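Local coordinates for clp gene regulator (ClgR) (Corynebacterium glutamicum, PDB 3F52), which probably activates transcription of clp protease genes by binding their regulatory DNA through a helix-turn-helix domain, at residues Leu47-Ser51 with Ser75-Leu80; Ala28-Leu33 with Val87-Ala91; Pro23-Ala28 with Ala92-Ala96. All coordinates share one frame; numbering follows the deposited sequence.

Interaction 1: residues Leu47-Ser51 with Ser75-Leu80; sequences LAEAS and SVCHAL
Leu-47 presents both its methyl branches to the helix 70-80, and with Ser-51, one turn later, and Ala-79 opposite them it makes up most of this contact. With CG trans to the backbone N (chi1 -176°), the leucine places CD1 3.8 Å from Ala-79 CB, while CD2 lies 3.9 Å from Leu-80 CD2; the two leucine side chains cross at about a right angle. Val-76 CG1 adds a looser touch on the same CD2.

In the helix-turn-helix domain, helix 44-51 is the first helix of the motif that gives the fold its name, and here segments 47-51 and 75-80 run at 118° between their N-to-C directions. Small residues allow the approach: Ala-50 CB and Ala-79 CB are 4.0 Å apart.

Ser-51 puts a hydroxyl into this otherwise apolar seam, its OG 3.6 Å from Val-76 CA and 3.7 Å from Ala-79 CB. The hydroxyl donates backwards within its own helix, OG to Leu-47 O at 2.9 Å, arriving from above the carbonyl plane. Leu-47 O takes a second bond from Ser-51 N, but it is the OG bond that lets the hydroxyl sit against Val-76 and Ala-79.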
ATOM      1  N   LEU B  47     -20.136   4.244   4.705  1.00 33.08           N
ATOM      2  CA  LEU B  47     -18.915   4.461   3.966  1.00 33.25           C
ATOM      3  C   LEU B  47     -19.003   3.826   2.584  1.00 33.02           C
ATOM      4  O   LEU B  47     -18.552   4.411   1.602  1.00 33.18           O
ATOM      5  CB  LEU B  47     -17.690   3.927   4.733  1.00 32.99           C
ATOM      6  CG  LEU B  47     -16.341   4.211   4.057  1.00 33.60           C
ATOM      7  CD1 LEU B  47     -16.169   5.694   3.769  1.00 35.06           C
ATOM      8  CD2 LEU B  47     -15.166   3.697   4.880  1.00 31.30           C
ATOM      9  N   ALA B  48     -19.578   2.632   2.515  1.00 32.86           N
ATOM     10  CA  ALA B  48     -19.727   1.949   1.245  1.00 33.37           C
ATOM     11  C   ALA B  48     -20.502   2.823   0.250  1.00 34.00           C
ATOM     12  O   ALA B  48     -20.013   3.072  -0.850  1.00 33.97           O
ATOM     13  CB  ALA B  48     -20.411   0.600   1.443  1.00 33.29           C
ATOM     14  N   GLU B  49     -21.684   3.315   0.636  1.00 34.83           N
ATOM     15  CA  GLU B  49     -22.441   4.191  -0.269  1.00 36.04           C
ATOM     16  C   GLU B  49     -21.663   5.461  -0.647  1.00 35.98           C
ATOM     17  O   GLU B  49     -21.612   5.816  -1.825  1.00 36.20           O
ATOM     18  CB  GLU B  49     -23.878   4.477   0.206  1.00 36.22           C
ATOM     19  CG  GLU B  49     -24.039   5.000   1.621  1.00 37.70           C
ATOM     20  CD  GLU B  49     -25.511   5.202   2.021  1.00 37.88           C
ATOM     21  OE1 GLU B  49     -26.412   4.580   1.401  1.00 40.18           O
ATOM     22  OE2 GLU B  49     -25.770   5.988   2.967  1.00 40.86           O
ATOM     23  N   ALA B  50     -21.029   6.108   0.337  1.00 35.82           N
ATOM     24  CA  ALA B  50     -20.184   7.276   0.078  1.00 36.29           C
ATOM     25  C   ALA B  50     -19.050   6.976  -0.926  1.00 37.15           C
ATOM     26  O   ALA B  50     -18.728   7.819  -1.764  1.00 37.84           O
ATOM     27  CB  ALA B  50     -19.623   7.830   1.390  1.00 36.03           C
ATOM     28  N   SER B  51     -18.481   5.770  -0.854  1.00 37.40           N
ATOM     29  CA  SER B  51     -17.358   5.345  -1.721  1.00 38.10           C
ATOM     30  C   SER B  51     -17.771   4.684  -3.039  1.00 38.56           C
ATOM     31  O   SER B  51     -16.919   4.288  -3.842  1.00 39.06           O
ATOM     32  CB  SER B  51     -16.425   4.399  -0.960  1.00 37.99           C
ATOM     33  OG  SER B  51     -16.015   4.969   0.268  1.00 38.37           O
ATOM     34  N   SER B  75     -10.399   7.299  -3.195  1.00 33.02           N
ATOM     35  CA  SER B  75     -11.837   7.580  -3.057  1.00 33.55           C
ATOM     36  C   SER B  75     -12.391   7.260  -1.672  1.00 33.55           C
ATOM     37  O   SER B  75     -13.142   8.059  -1.096  1.00 34.07           O
ATOM     38  CB  SER B  75     -12.624   6.807  -4.106  1.00 33.88           C
ATOM     39  OG  SER B  75     -12.381   7.371  -5.362  1.00 34.67           O
ATOM     40  N   VAL B  76     -12.033   6.090  -1.157  1.00 33.47           N
ATOM     41  CA  VAL B  76     -12.449   5.652   0.181  1.00 33.20           C
ATOM     42  C   VAL B  76     -11.882   6.592   1.257  1.00 33.36           C
ATOM     43  O   VAL B  76     -12.607   7.000   2.163  1.00 33.46           O
ATOM     44  CB  VAL B  76     -12.099   4.136   0.444  1.00 33.34           C
ATOM     45  CG1 VAL B  76     -12.468   3.708   1.845  1.00 33.76           C
ATOM     46  CG2 VAL B  76     -12.811   3.220  -0.580  1.00 31.57           C
ATOM     47  N   CYS B  77     -10.606   6.966   1.128  1.00 33.27           N
ATOM     48  CA  CYS B  77     -10.006   7.934   2.038  1.00 33.40           C
ATOM     49  C   CYS B  77     -10.663   9.319   1.961  1.00 33.48           C
ATOM     50  O   CYS B  77     -10.927   9.928   2.991  1.00 33.18           O
ATOM     51  CB  CYS B  77      -8.496   8.030   1.811  1.00 33.05           C
ATOM     52  SG  CYS B  77      -7.644   6.493   2.238  1.00 34.05           S
ATOM     53  N   HIS B  78     -10.896   9.830   0.752  1.00 33.50           N
ATOM     54  CA  HIS B  78     -11.640  11.102   0.601  1.00 34.21           C
ATOM     55  C   HIS B  78     -13.004  11.063   1.306  1.00 34.03           C
ATOM     56  O   HIS B  78     -13.379  12.012   2.001  1.00 34.11           O
ATOM     57  CB  HIS B  78     -11.791  11.506  -0.871  1.00 34.69           C
ATOM     58  CG  HIS B  78     -12.401  12.865  -1.061  1.00 36.57           C
ATOM     59  ND1 HIS B  78     -13.741  13.050  -1.333  1.00 39.69           N
ATOM     60  CD2 HIS B  78     -11.854  14.102  -1.014  1.00 38.74           C
ATOM     61  CE1 HIS B  78     -13.992  14.343  -1.452  1.00 39.17           C
ATOM     62  NE2 HIS B  78     -12.863  15.003  -1.261  1.00 39.73           N
ATOM     63  N   ALA B  79     -13.733   9.957   1.139  1.00 34.16           N
ATOM     64  CA  ALA B  79     -15.018   9.753   1.822  1.00 33.99           C
ATOM     65  C   ALA B  79     -14.886   9.725   3.357  1.00 34.27           C
ATOM     66  O   ALA B  79     -15.802  10.140   4.065  1.00 34.07           O
ATOM     67  CB  ALA B  79     -15.694   8.506   1.317  1.00 33.89           C
ATOM     68  N   LEU B  80     -13.755   9.242   3.863  1.00 34.77           N
ATOM     69  CA  LEU B  80     -13.441   9.298   5.300  1.00 35.21           C
ATOM     70  C   LEU B  80     -12.877  10.647   5.731  1.00 35.35           C
ATOM     71  O   LEU B  80     -12.735  10.913   6.930  1.00 36.35           O
ATOM     72  CB  LEU B  80     -12.421   8.208   5.668  1.00 35.97           C
ATOM     73  CG  LEU B  80     -12.886   6.753   5.798  1.00 35.44           C
ATOM     74  CD1 LEU B  80     -11.686   5.815   5.782  1.00 37.49           C
ATOM     75  CD2 LEU B  80     -13.742   6.567   7.054  1.00 39.10           C
TER

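Interaction 2: residues Ala28-Leu33 with Val87-Ala91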
ATOM      1  N   ALA B  28      -2.951  -4.948   6.496  1.00 27.03           N
ATOM      2  CA  ALA B  28      -2.573  -3.792   7.320  1.00 28.25           C
ATOM      3  C   ALA B  28      -3.380  -2.546   6.869  1.00 28.75           C
ATOM      4  O   ALA B  28      -3.919  -1.811   7.694  1.00 30.26           O
ATOM      5  CB  ALA B  28      -1.042  -3.549   7.205  1.00 27.91           C
ATOM      6  N   LEU B  29      -3.465  -2.321   5.574  1.00 29.08           N
ATOM      7  CA  LEU B  29      -4.253  -1.216   5.032  1.00 30.62           C
ATOM      8  C   LEU B  29      -5.729  -1.348   5.385  1.00 30.11           C
ATOM      9  O   LEU B  29      -6.392  -0.355   5.736  1.00 29.35           O
ATOM     10  CB  LEU B  29      -4.106  -1.195   3.517  1.00 31.38           C
ATOM     11  CG  LEU B  29      -4.138   0.037   2.634  1.00 36.77           C
ATOM     12  CD1 LEU B  29      -3.147   1.074   3.153  1.00 37.91           C
ATOM     13  CD2 LEU B  29      -3.785  -0.343   1.145  1.00 34.86           C
ATOM     14  N   GLY B  30      -6.259  -2.574   5.279  1.00 28.96           N
ATOM     15  CA  GLY B  30      -7.674  -2.786   5.666  1.00 28.71           C
ATOM     16  C   GLY B  30      -7.932  -2.473   7.132  1.00 28.81           C
ATOM     17  O   GLY B  30      -8.941  -1.867   7.489  1.00 29.19           O
ATOM     18  N   ALA B  31      -7.022  -2.893   7.996  1.00 28.88           N
ATOM     19  CA  ALA B  31      -7.141  -2.642   9.432  1.00 29.42           C
ATOM     20  C   ALA B  31      -7.081  -1.130   9.719  1.00 29.07           C
ATOM     21  O   ALA B  31      -7.831  -0.628  10.566  1.00 29.15           O
ATOM     22  CB  ALA B  31      -6.068  -3.384  10.195  1.00 29.52           C
ATOM     23  N   ALA B  32      -6.215  -0.414   8.993  1.00 29.29           N
ATOM     24  CA  ALA B  32      -6.094   1.050   9.123  1.00 29.79           C
ATOM     25  C   ALA B  32      -7.421   1.718   8.717  1.00 30.19           C
ATOM     26  O   ALA B  32      -7.969   2.531   9.456  1.00 29.68           O
ATOM     27  CB  ALA B  32      -4.954   1.557   8.270  1.00 29.82           C
ATOM     28  N   LEU B  33      -7.934   1.339   7.547  1.00 29.83           N
ATOM     29  CA  LEU B  33      -9.211   1.876   7.050  1.00 31.20           C
ATOM     30  C   LEU B  33     -10.325   1.650   8.046  1.00 30.84           C
ATOM     31  O   LEU B  33     -11.106   2.565   8.322  1.00 30.94           O
ATOM     32  CB  LEU B  33      -9.570   1.254   5.704  1.00 30.72           C
ATOM     33  CG  LEU B  33      -8.739   1.759   4.501  1.00 31.81           C
ATOM     34  CD1 LEU B  33      -8.908   0.822   3.311  1.00 33.11           C
ATOM     35  CD2 LEU B  33      -9.103   3.224   4.113  1.00 31.72           C
ATOM     36  N   VAL B  87      -3.488   7.132   6.314  1.00 28.92           N
ATOM     37  CA  VAL B  87      -3.940   5.740   6.334  1.00 29.33           C
ATOM     38  C   VAL B  87      -2.754   4.794   6.139  1.00 28.60           C
ATOM     39  O   VAL B  87      -2.641   3.792   6.834  1.00 27.73           O
ATOM     40  CB  VAL B  87      -5.061   5.506   5.285  1.00 30.10           C
ATOM     41  CG1 VAL B  87      -5.422   4.028   5.175  1.00 31.55           C
ATOM     42  CG2 VAL B  87      -6.287   6.345   5.695  1.00 30.21           C
ATOM     43  N   LEU B  88      -1.865   5.130   5.214  1.00 27.96           N
ATOM     44  CA  LEU B  88      -0.677   4.296   4.956  1.00 28.42           C
ATOM     45  C   LEU B  88       0.295   4.220   6.158  1.00 28.00           C
ATOM     46  O   LEU B  88       0.806   3.146   6.500  1.00 27.92           O
ATOM     47  CB  LEU B  88       0.055   4.784   3.709  1.00 28.30           C
ATOM     48  CG  LEU B  88       1.181   3.904   3.158  1.00 29.68           C
ATOM     49  CD1 LEU B  88       0.643   2.512   2.787  1.00 32.03           C
ATOM     50  CD2 LEU B  88       1.796   4.574   1.919  1.00 33.78           C
ATOM     51  N   ILE B  89       0.550   5.345   6.808  1.00 28.01           N
ATOM     52  CA  ILE B  89       1.407   5.299   7.963  1.00 29.10           C
ATOM     53  C   ILE B  89       0.738   4.491   9.106  1.00 28.22           C
ATOM     54  O   ILE B  89       1.406   3.733   9.805  1.00 28.42           O
ATOM     55  CB  ILE B  89       1.905   6.714   8.388  1.00 30.30           C
ATOM     56  CG1 ILE B  89       3.171   6.603   9.246  1.00 32.17           C
ATOM     57  CG2 ILE B  89       0.823   7.487   9.080  1.00 31.30           C
ATOM     58  CD1 ILE B  89       4.392   6.251   8.405  1.00 33.42           C
ATOM     59  N   GLU B  90      -0.580   4.615   9.277  1.00 28.42           N
ATOM     60  CA  GLU B  90      -1.273   3.773  10.258  1.00 27.56           C
ATOM     61  C   GLU B  90      -1.116   2.271   9.918  1.00 26.62           C
ATOM     62  O   GLU B  90      -0.860   1.440  10.812  1.00 27.59           O
ATOM     63  CB  GLU B  90      -2.767   4.136  10.344  1.00 27.68           C
ATOM     64  CG  GLU B  90      -3.536   3.441  11.487  1.00 28.10           C
ATOM     65  CD  GLU B  90      -2.925   3.715  12.869  1.00 29.73           C
ATOM     66  OE1 GLU B  90      -2.558   4.888  13.167  1.00 25.87           O
ATOM     67  OE2 GLU B  90      -2.841   2.766  13.686  1.00 28.21           O
ATOM     68  N   ALA B  91      -1.250   1.946   8.637  1.00 27.63           N
ATOM     69  CA  ALA B  91      -1.089   0.577   8.152  1.00 26.37           C
ATOM     70  C   ALA B  91       0.295   0.018   8.501  1.00 25.14           C
ATOM     71  O   ALA B  91       0.441  -1.157   8.865  1.00 25.90           O
ATOM     72  CB  ALA B  91      -1.312   0.548   6.664  1.00 26.71           C
TER
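The flat groups that count here are backbone peptide groups, met by the methyls of Ala-28 and Ala-32; no aromatic ring takes part. Ala-28 CB comes up against the carbonyl of Ala-91, 3.3 Å from its O. One turn on, Ala-32 CB sits against the peptide backbone of helix 84-92, 3.5 Å from Val-87 O and 3.7 Å from Ala-91 N, two atoms already joined by a helical hydrogen bond. The carboxylate of Glu-90 makes no such contact: the stem of that side chain, CB and CG, borders the Ala-32 methyl, and beyond CG the chain, bent at chi2 (57°), leads the carboxylate away from it.

From the other direction, Ala-91 CB nestles beside the backbone of helix 25-40, 3.7 Å from Leu-29 N. Alanines on both helices thus bring the axes of the two short segments within 8.1 Å, at an angle of 118° between their directions. This is the seam between the first and last helices of the all-helical domain, whose family is that of Cro/C1-type DNA-binding proteins.

Larger side chains close the flank toward helix 70-80. Val-87, turned at chi1 (173°) so that CG1 lies beside the carbonyl carbon, pushes that methyl to 3.9 Å from Leu-33 CD2 and also against Ala-32; the leucine and valine branches meet nearly perpendicular. Leu-29 reaches across with CD1, 4.1 Å from Leu-88 CD1, its chain set at a slant to that of Leu-88, and the same methyl touches Ala-91 CB. Leu-73 and Cys-77 of helix 70-80 extend this hydrophobic layer under Leu-29 and Leu-33. Leu-88 also packs on Leu-25 of the second subunit, and Ile-89, pointing off helix 84-92 away from this contact, on Ile-89 of that subunit.

Interaction 3: residues Pro23-Ala28 with Ala92-Ala96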
ATOM      1  N   PRO B  23       1.854 -10.314   8.197  1.00 30.24           N
ATOM      2  CA  PRO B  23       0.780  -9.517   7.599  1.00 28.82           C
ATOM      3  C   PRO B  23       1.075  -9.085   6.155  1.00 26.94           C
ATOM      4  O   PRO B  23       2.217  -8.786   5.830  1.00 25.88           O
ATOM      5  CB  PRO B  23       0.712  -8.285   8.511  1.00 29.16           C
ATOM      6  CG  PRO B  23       1.129  -8.787   9.810  1.00 30.78           C
ATOM      7  CD  PRO B  23       2.257  -9.766   9.511  1.00 30.90           C
ATOM      8  N   LEU B  24       0.048  -9.117   5.304  1.00 25.20           N
ATOM      9  CA  LEU B  24       0.126  -8.570   3.953  1.00 24.39           C
ATOM     10  C   LEU B  24      -0.238  -7.111   4.020  1.00 25.15           C
ATOM     11  O   LEU B  24      -1.049  -6.717   4.891  1.00 24.71           O
ATOM     12  CB  LEU B  24      -0.905  -9.281   3.071  1.00 24.06           C
ATOM     13  CG  LEU B  24      -0.629 -10.733   2.720  1.00 24.96           C
ATOM     14  CD1 LEU B  24      -1.902 -11.375   2.089  1.00 25.93           C
ATOM     15  CD2 LEU B  24       0.587 -10.878   1.815  1.00 28.07           C
ATOM     16  N   LEU B  25       0.289  -6.307   3.085  1.00 24.82           N
ATOM     17  CA  LEU B  25      -0.098  -4.895   3.005  1.00 26.67           C
ATOM     18  C   LEU B  25      -1.610  -4.727   3.047  1.00 27.25           C
ATOM     19  O   LEU B  25      -2.113  -3.851   3.756  1.00 27.53           O
ATOM     20  CB  LEU B  25       0.459  -4.238   1.732  1.00 27.73           C
ATOM     21  CG  LEU B  25       0.068  -2.743   1.589  1.00 30.65           C
ATOM     22  CD1 LEU B  25       0.451  -1.893   2.847  1.00 29.86           C
ATOM     23  CD2 LEU B  25       0.671  -2.162   0.317  1.00 34.32           C
ATOM     24  N   ARG B  26      -2.338  -5.535   2.259  1.00 26.74           N
ATOM     25  CA  ARG B  26      -3.774  -5.322   2.151  1.00 25.78           C
ATOM     26  C   ARG B  26      -4.479  -5.523   3.489  1.00 26.42           C
ATOM     27  O   ARG B  26      -5.468  -4.858   3.739  1.00 27.01           O
ATOM     28  CB  ARG B  26      -4.418  -6.169   1.035  1.00 26.20           C
ATOM     29  CG  ARG B  26      -4.189  -7.677   1.157  1.00 24.22           C
ATOM     30  CD  ARG B  26      -5.206  -8.388   0.233  1.00 24.71           C
ATOM     31  NE  ARG B  26      -5.073  -9.843   0.226  1.00 22.80           N
ATOM     32  CZ  ARG B  26      -4.202 -10.525  -0.516  1.00 23.44           C
ATOM     33  NH1 ARG B  26      -4.175 -11.847  -0.424  1.00 22.42           N
ATOM     34  NH2 ARG B  26      -3.306  -9.880  -1.290  1.00 23.07           N
ATOM     35  N   GLU B  27      -3.982  -6.457   4.309  1.00 25.12           N
ATOM     36  CA  GLU B  27      -4.454  -6.668   5.680  1.00 25.64           C
ATOM     37  C   GLU B  27      -4.173  -5.464   6.574  1.00 26.66           C
ATOM     38  O   GLU B  27      -5.049  -5.009   7.309  1.00 27.51           O
ATOM     39  CB  GLU B  27      -3.801  -7.906   6.265  1.00 25.26           C
ATOM     40  CG  GLU B  27      -4.308  -9.191   5.571  1.00 23.54           C
ATOM     41  CD  GLU B  27      -3.578 -10.435   5.975  1.00 27.23           C
ATOM     42  OE1 GLU B  27      -2.417 -10.329   6.425  1.00 25.06           O
ATOM     43  OE2 GLU B  27      -4.159 -11.534   5.818  1.00 26.23           O
ATOM     44  N   ALA B  28      -2.951  -4.948   6.496  1.00 27.03           N
ATOM     45  CA  ALA B  28      -2.573  -3.792   7.320  1.00 28.25           C
ATOM     46  C   ALA B  28      -3.380  -2.546   6.869  1.00 28.75           C
ATOM     47  O   ALA B  28      -3.919  -1.811   7.694  1.00 30.26           O
ATOM     48  CB  ALA B  28      -1.042  -3.549   7.205  1.00 27.91           C
ATOM     49  N   ALA B  92       1.334   0.861   8.480  1.00 25.59           N
ATOM     50  CA  ALA B  92       2.668   0.427   8.898  1.00 24.65           C
ATOM     51  C   ALA B  92       2.655  -0.102  10.329  1.00 25.51           C
ATOM     52  O   ALA B  92       3.395  -1.034  10.643  1.00 25.99           O
ATOM     53  CB  ALA B  92       3.737   1.579   8.724  1.00 25.32           C
ATOM     54  N   GLY B  93       1.775   0.454  11.169  1.00 24.53           N
ATOM     55  CA  GLY B  93       1.657   0.015  12.558  1.00 26.43           C
ATOM     56  C   GLY B  93       1.104  -1.393  12.689  1.00 27.90           C
ATOM     57  O   GLY B  93       1.206  -1.981  13.747  1.00 27.37           O
ATOM     58  N   SER B  94       0.538  -1.932  11.603  1.00 29.32           N
ATOM     59  CA  SER B  94       0.006  -3.312  11.600  1.00 32.59           C
ATOM     60  C   SER B  94       0.833  -4.324  10.800  1.00 33.88           C
ATOM     61  O   SER B  94       0.308  -5.405  10.437  1.00 34.12           O
ATOM     62  CB  SER B  94      -1.395  -3.312  11.020  1.00 33.62           C
ATOM     63  OG  SER B  94      -2.281  -2.711  11.932  1.00 38.30           O
ATOM     64  N   MET B  95       2.092  -4.003  10.506  1.00 33.70           N
ATOM     65  CA  MET B  95       2.883  -4.862   9.626  1.00 34.99           C
ATOM     66  C   MET B  95       3.693  -5.900  10.379  1.00 36.56           C
ATOM     67  O   MET B  95       4.201  -6.852   9.783  1.00 37.65           O
ATOM     68  CB  MET B  95       3.727  -4.056   8.635  1.00 33.84           C
ATOM     69  CG  MET B  95       2.900  -3.478   7.496  1.00 32.08           C
ATOM     70  SD  MET B  95       2.033  -4.711   6.470  1.00 31.65           S
ATOM     71  CE  MET B  95       3.415  -5.626   5.813  1.00 33.39           C
ATOM     72  N   ALA B  96       3.784  -5.726  11.692  1.00 37.61           N
ATOM     73  CA  ALA B  96       4.378  -6.738  12.560  1.00 39.05           C
ATOM     74  C   ALA B  96       3.275  -7.623  13.152  1.00 39.79           C
ATOM     75  O   ALA B  96       2.170  -7.158  13.474  1.00 40.59           O
ATOM     76  CB  ALA B  96       5.206  -6.084  13.654  1.00 38.76           C
TER
HETATM   77  O   HOH W   1       4.400  -8.093   7.503  1.00 44.55           O
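A helix start and a beta turn meet where Pro-23, just before the N-cap, and Ala-28, in the first turn of helix 25-40, receive Ser-94 and Met-95 from the type I turn that spans Ala-92 to Met-95. Leu-24 occupies the N-cap, and its N donates to Glu-27 OE1 at 3.0 Å in a nearly straight bond from above the carboxylate plane. This is one half of a capping box; the leucine has no side-chain acceptor to return the bond.

Met-95 carries the largest share of the contact. Folded at chi2 (-60°) and chi3 (-62°), its chain curls around so that SD lies 3.4 Å from Ala-28 CB while CE turns onto the backbone of Pro-23, 3.4 Å from its O. Beside it, Ser-94 offers its CB to the same alanine methyl at 3.8 Å. The pyrrolidine ring of Pro-23 lies along the turn's backbone, with its CB 3.5 Å from Ser-94 O and its CD close to Met-95 O.

The second subunit adjoins this end of the molecule: Arg-26 forms a salt bridge with Glu-71 of that subunit as well as one with Glu-67 of its own chain, and Met-95 packs on Val-84 of the second subunit.

No direct hydrogen bond joins the two segments. Instead a water donates both its protons, one to Pro-23 O at 2.8 Å and the other to Met-95 O at 2.6 Å. Two backbone acceptors are thereby linked, and the contact rests on a flexible thioether fitted to a methyl, a proline ring and this water.

In the fold
The three contacts follow one another along the domain. Interactions 2 and 3 are neighbours, their centres 7 Å apart; they share Ala-28, and both touch the second subunit, so the modelled chain's two ends meet at the subunit interface. Interaction 1 stands across the chain's centre, about 15 Å from interaction 2 and 21 Å from interaction 3 between centres, and the other subunit does not touch it. Helix 70-80 relays packing between interactions 1 and 2: Cys-77 SG is 3.7 Å from Val-87 CG2, and Leu-80 CD1 is 4.0 Å from Leu-33 CD2. Along the chain the contacts are nested, 1 within 2 within 3; of the motif's helices, 44-51 joins interaction 1 and 55-62 lies inside its loop.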